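PDB 5BOV: putative epoxide hydrolase protein from Klebsiella pneumoniae subsp. pneumoniae, which probably acts as a hydrolase of the alpha/beta hydrolase fold, perhaps on epoxides or monoacylglycerols. Local coordinates for residues W111-A116 / G135-S140; V131-Y136 / T292-A297. All blocks are in the same frame, centred on the assembly; numbering follows the deposited sequence.

The two contacts lie on opposite faces of the central sheet, their centres about 13 Å apart, and are joined by strand 127-133 and the turn that follows it. In contact 1 the loop 135-140 lies against the start of helix 111-122; in contact 2 V131 and V133 meet helix 291-303. G135 and Y136 belong to both. The joint is direct: A113 CB sits 3.7 Å from V133 O and 3.8 Å from S132 OG. A GxDxG pattern at G108, D110 and G112, consistent with a nucleophile elbow, leads into the helix of contact 1, and the F294 side chain of contact 2 lies near those residues without touching them.

Contact 1 of 2, residues W111-A116 / G135-S140; sequences WGARTA and GYLISS
L137 meets helix 111-122 with two parts of its side chain, the root against R114 and one branch end against A113. Its CD1 lies 3.9 Å from A113 CB, a methyl-to-methyl contact, while L137 CB stands 4.1 Å from R114 CB. The backbones are close enough for this, with the CA atoms of R114 and L137 4.9 Å apart. The aliphatic part of R114 then runs past the loop carbonyl: R114 CG is 3.6 Å from L137 O, a packing contact.

With R114 CG anti to the backbone N (chi1 -177°) and the chain bent at chi3 (70°), the guanidinium is carried back toward the indole of W111. R114 NH2 lies 4.0 Å above the plane of the W111 ring, displaced toward its rim, and R114 NH1 is hydrogen-bonded to N216 OD1, so the polar end is fixed away from L137. D117 OD2 accepts a hydrogen bond from L137 N, tying the loop to the same helix. This is the region of the alpha/beta hydrolase fold where the helix after the probable nucleophile elbow borders the loop following the next strand.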
# COMPACT_ATOMS: atom_id res chain seq x y z
N TRP A 111 -2.85 2.07 0.04
CA TRP A 111 -2.44 1.76 1.43
C TRP A 111 -0.93 1.48 1.51
O TRP A 111 -0.31 1.76 2.52
CB TRP A 111 -3.13 0.53 1.96
CG TRP A 111 -4.62 0.62 2.18
CD1 TRP A 111 -5.48 1.57 1.79
CD2 TRP A 111 -5.41 -0.38 2.85
NE1 TRP A 111 -6.79 1.22 2.15
CE2 TRP A 111 -6.76 0.05 2.81
CE3 TRP A 111 -5.11 -1.60 3.43
CZ2 TRP A 111 -7.81 -0.74 3.36
CZ3 TRP A 111 -6.13 -2.34 4.03
CH2 TRP A 111 -7.45 -1.92 3.96
N GLY A 112 -0.37 0.85 0.48
CA GLY A 112 1.02 0.56 0.51
C GLY A 112 1.94 1.79 0.44
O GLY A 112 3.02 1.80 1.01
N ALA A 113 1.51 2.80 -0.30
CA ALA A 113 2.21 4.07 -0.35
C ALA A 113 2.13 4.76 0.99
O ALA A 113 3.11 5.29 1.51
CB ALA A 113 1.72 5.00 -1.43
N ARG A 114 0.91 4.83 1.57
CA ARG A 114 0.75 5.38 2.91
C ARG A 114 1.63 4.69 3.92
O ARG A 114 2.36 5.32 4.68
CB ARG A 114 -0.67 5.27 3.32
CG ARG A 114 -0.99 5.86 4.64
CD ARG A 114 -2.44 5.56 5.05
NE ARG A 114 -2.56 4.15 5.37
CZ ARG A 114 -3.69 3.46 5.39
NH1 ARG A 114 -4.84 4.00 5.07
NH2 ARG A 114 -3.65 2.18 5.80
N THR A 115 1.70 3.35 3.83
CA THR A 115 2.46 2.58 4.75
C THR A 115 3.99 2.85 4.56
O THR A 115 4.69 3.11 5.54
CB THR A 115 2.19 1.06 4.55
OG1 THR A 115 0.79 0.79 4.81
CG2 THR A 115 2.99 0.26 5.45
N ALA A 116 4.45 2.87 3.32
CA ALA A 116 5.85 3.18 3.07
C ALA A 116 6.21 4.61 3.48
O ALA A 116 7.29 4.82 4.03
CB ALA A 116 6.15 3.02 1.57
N GLY A 135 2.07 10.49 -4.19
CA GLY A 135 2.68 11.49 -3.36
C GLY A 135 2.65 11.17 -1.87
O GLY A 135 3.06 10.12 -1.44
N TYR A 136 2.30 12.19 -1.10
CA TYR A 136 2.40 12.12 0.36
C TYR A 136 1.00 11.74 0.83
O TYR A 136 0.05 12.55 0.78
CB TYR A 136 2.80 13.48 0.94
CG TYR A 136 3.00 13.50 2.45
CD1 TYR A 136 4.24 13.19 3.01
CD2 TYR A 136 1.98 13.90 3.28
CE1 TYR A 136 4.45 13.25 4.37
CE2 TYR A 136 2.19 13.99 4.67
CZ TYR A 136 3.42 13.68 5.20
OH TYR A 136 3.57 13.73 6.57
N LEU A 137 0.86 10.54 1.37
CA LEU A 137 -0.45 9.99 1.73
C LEU A 137 -0.67 9.83 3.24
O LEU A 137 -1.68 9.27 3.60
CB LEU A 137 -0.67 8.66 1.04
CG LEU A 137 -0.75 8.72 -0.48
CD1 LEU A 137 -1.25 7.45 -1.07
CD2 LEU A 137 -1.59 9.88 -0.92
N ILE A 138 0.20 10.41 4.06
CA ILE A 138 -0.00 10.44 5.46
C ILE A 138 -1.09 11.51 5.74
O ILE A 138 -0.97 12.66 5.28
CB ILE A 138 1.29 10.83 6.18
CG1 ILE A 138 2.31 9.69 6.06
CG2 ILE A 138 1.04 11.10 7.68
CD1 ILE A 138 3.69 10.03 6.48
N SER A 139 -2.03 11.18 6.62
CA SER A 139 -2.98 12.18 7.05
C SER A 139 -3.37 11.86 8.49
O SER A 139 -2.63 11.19 9.24
CB SER A 139 -4.19 12.14 6.14
OG SER A 139 -5.02 13.29 6.33
N SER A 140 -4.49 12.43 8.95
CA SER A 140 -4.84 12.32 10.34
C SER A 140 -6.36 12.22 10.44
O SER A 140 -7.05 12.53 9.47
CB SER A 140 -4.42 13.56 11.13
OG SER A 140 -5.16 14.72 10.77

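Contact 2 of 2, residues V131-Y136 / T292-A297; sequences VSVSGY and TAFVQA
F294 brings its ring edge to V133, with CE2 3.9 Å from V133 CG2, which lies in the plane of the ring. Helix 292-297 runs at 140° to strand 131-133, the two axes 10.2 Å apart at their closest, so side chains must bridge the gap. At F294, CG is anti to the backbone N (chi1 -165°), which swings the ring toward the strand, so that its CE2 edge leads; V131 CG1 lies 4.2 Å from the same F294 CE2, oblique to the ring. L250 of strand 247-252 touches the side chains of V131, F294 and A297, and V50 of helix 50-56 touches that of F294.

Three residues on, A297 directs its CB at the strand and meets V131 CG1 at 4.3 Å. The other V131 branch, CG2, packs at 3.6 Å from A297 O, the two valine methyls thus dividing their contacts between ring, methyl and carbonyl. V131 and V133 both point at the helix, whereas S132 between them turns away.

Every side-chain pair across this interface is apolar and the four touching residues are buried. The contact between 131-136 and 292-297 is thus one of van der Waals packing; its side-chain pairs set no fixed donor-acceptor geometry, and it probably owes its attraction to the removal of these groups from water.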
# COMPACT_ATOMS: atom_id res chain seq x y z
N VAL A 131 9.60 5.04 -3.38
CA VAL A 131 8.75 5.32 -4.50
C VAL A 131 7.33 5.36 -3.95
O VAL A 131 6.83 4.38 -3.44
CB VAL A 131 8.87 4.30 -5.64
CG1 VAL A 131 7.87 4.60 -6.72
CG2 VAL A 131 10.27 4.36 -6.22
N SER A 132 6.71 6.54 -4.02
CA SER A 132 5.37 6.74 -3.42
C SER A 132 4.40 7.18 -4.50
O SER A 132 4.39 8.34 -4.94
CB SER A 132 5.45 7.77 -2.29
OG SER A 132 4.24 7.81 -1.54
N VAL A 133 3.55 6.26 -4.93
CA VAL A 133 2.58 6.60 -5.94
C VAL A 133 1.49 7.53 -5.33
O VAL A 133 0.97 7.24 -4.24
CB VAL A 133 1.86 5.39 -6.53
CG1 VAL A 133 0.77 5.79 -7.53
CG2 VAL A 133 2.84 4.43 -7.14
N SER A 134 1.19 8.60 -6.03
CA SER A 134 0.23 9.66 -5.58
C SER A 134 0.76 10.53 -4.46
O SER A 134 -0.02 11.25 -3.85
CB SER A 134 -1.17 9.11 -5.31
OG SER A 134 -1.65 8.44 -6.47
N GLY A 135 2.07 10.49 -4.19
CA GLY A 135 2.68 11.49 -3.36
C GLY A 135 2.65 11.17 -1.87
O GLY A 135 3.06 10.12 -1.44
N TYR A 136 2.30 12.19 -1.10
CA TYR A 136 2.40 12.12 0.36
C TYR A 136 1.00 11.74 0.83
O TYR A 136 0.05 12.55 0.78
CB TYR A 136 2.80 13.48 0.94
CG TYR A 136 3.00 13.50 2.45
CD1 TYR A 136 4.24 13.19 3.01
CD2 TYR A 136 1.98 13.90 3.28
CE1 TYR A 136 4.45 13.25 4.37
CE2 TYR A 136 2.19 13.99 4.67
CZ TYR A 136 3.42 13.68 5.20
OH TYR A 136 3.57 13.73 6.57
N THR A 292 7.03 -1.78 -16.38
CA THR A 292 8.31 -1.25 -16.91
C THR A 292 8.65 0.09 -16.30
O THR A 292 9.76 0.31 -15.83
CB THR A 292 8.26 -1.19 -18.47
OG1 THR A 292 8.01 -2.52 -18.93
CG2 THR A 292 9.55 -0.72 -19.03
N ALA A 293 7.70 1.02 -16.29
CA ALA A 293 7.95 2.33 -15.75
C ALA A 293 8.14 2.23 -14.23
O ALA A 293 8.92 2.99 -13.67
CB ALA A 293 6.82 3.30 -16.07
N PHE A 294 7.43 1.33 -13.58
CA PHE A 294 7.56 1.24 -12.15
C PHE A 294 8.95 0.72 -11.74
O PHE A 294 9.58 1.26 -10.81
CB PHE A 294 6.47 0.36 -11.56
CG PHE A 294 6.32 0.52 -10.09
CD1 PHE A 294 7.03 -0.25 -9.20
CD2 PHE A 294 5.41 1.45 -9.59
CE1 PHE A 294 6.88 -0.09 -7.85
CE2 PHE A 294 5.28 1.60 -8.22
CZ PHE A 294 6.02 0.83 -7.38
N VAL A 295 9.39 -0.34 -12.40
CA VAL A 295 10.74 -0.82 -12.21
C VAL A 295 11.79 0.32 -12.41
O VAL A 295 12.69 0.46 -11.57
CB VAL A 295 11.04 -1.98 -13.16
CG1 VAL A 295 12.54 -2.35 -13.14
CG2 VAL A 295 10.23 -3.18 -12.82
N GLN A 296 11.65 1.07 -13.46
CA GLN A 296 12.59 2.20 -13.73
C GLN A 296 12.59 3.18 -12.57
O GLN A 296 13.63 3.69 -12.15
CB GLN A 296 12.28 2.93 -15.05
CG GLN A 296 13.40 3.88 -15.48
CD GLN A 296 14.67 3.16 -15.81
OE1 GLN A 296 14.69 2.24 -16.68
NE2 GLN A 296 15.76 3.48 -15.11
N ALA A 297 11.39 3.48 -12.05
CA ALA A 297 11.31 4.34 -10.88
C ALA A 297 12.02 3.82 -9.63
O ALA A 297 12.69 4.56 -8.91
CB ALA A 297 9.85 4.65 -10.56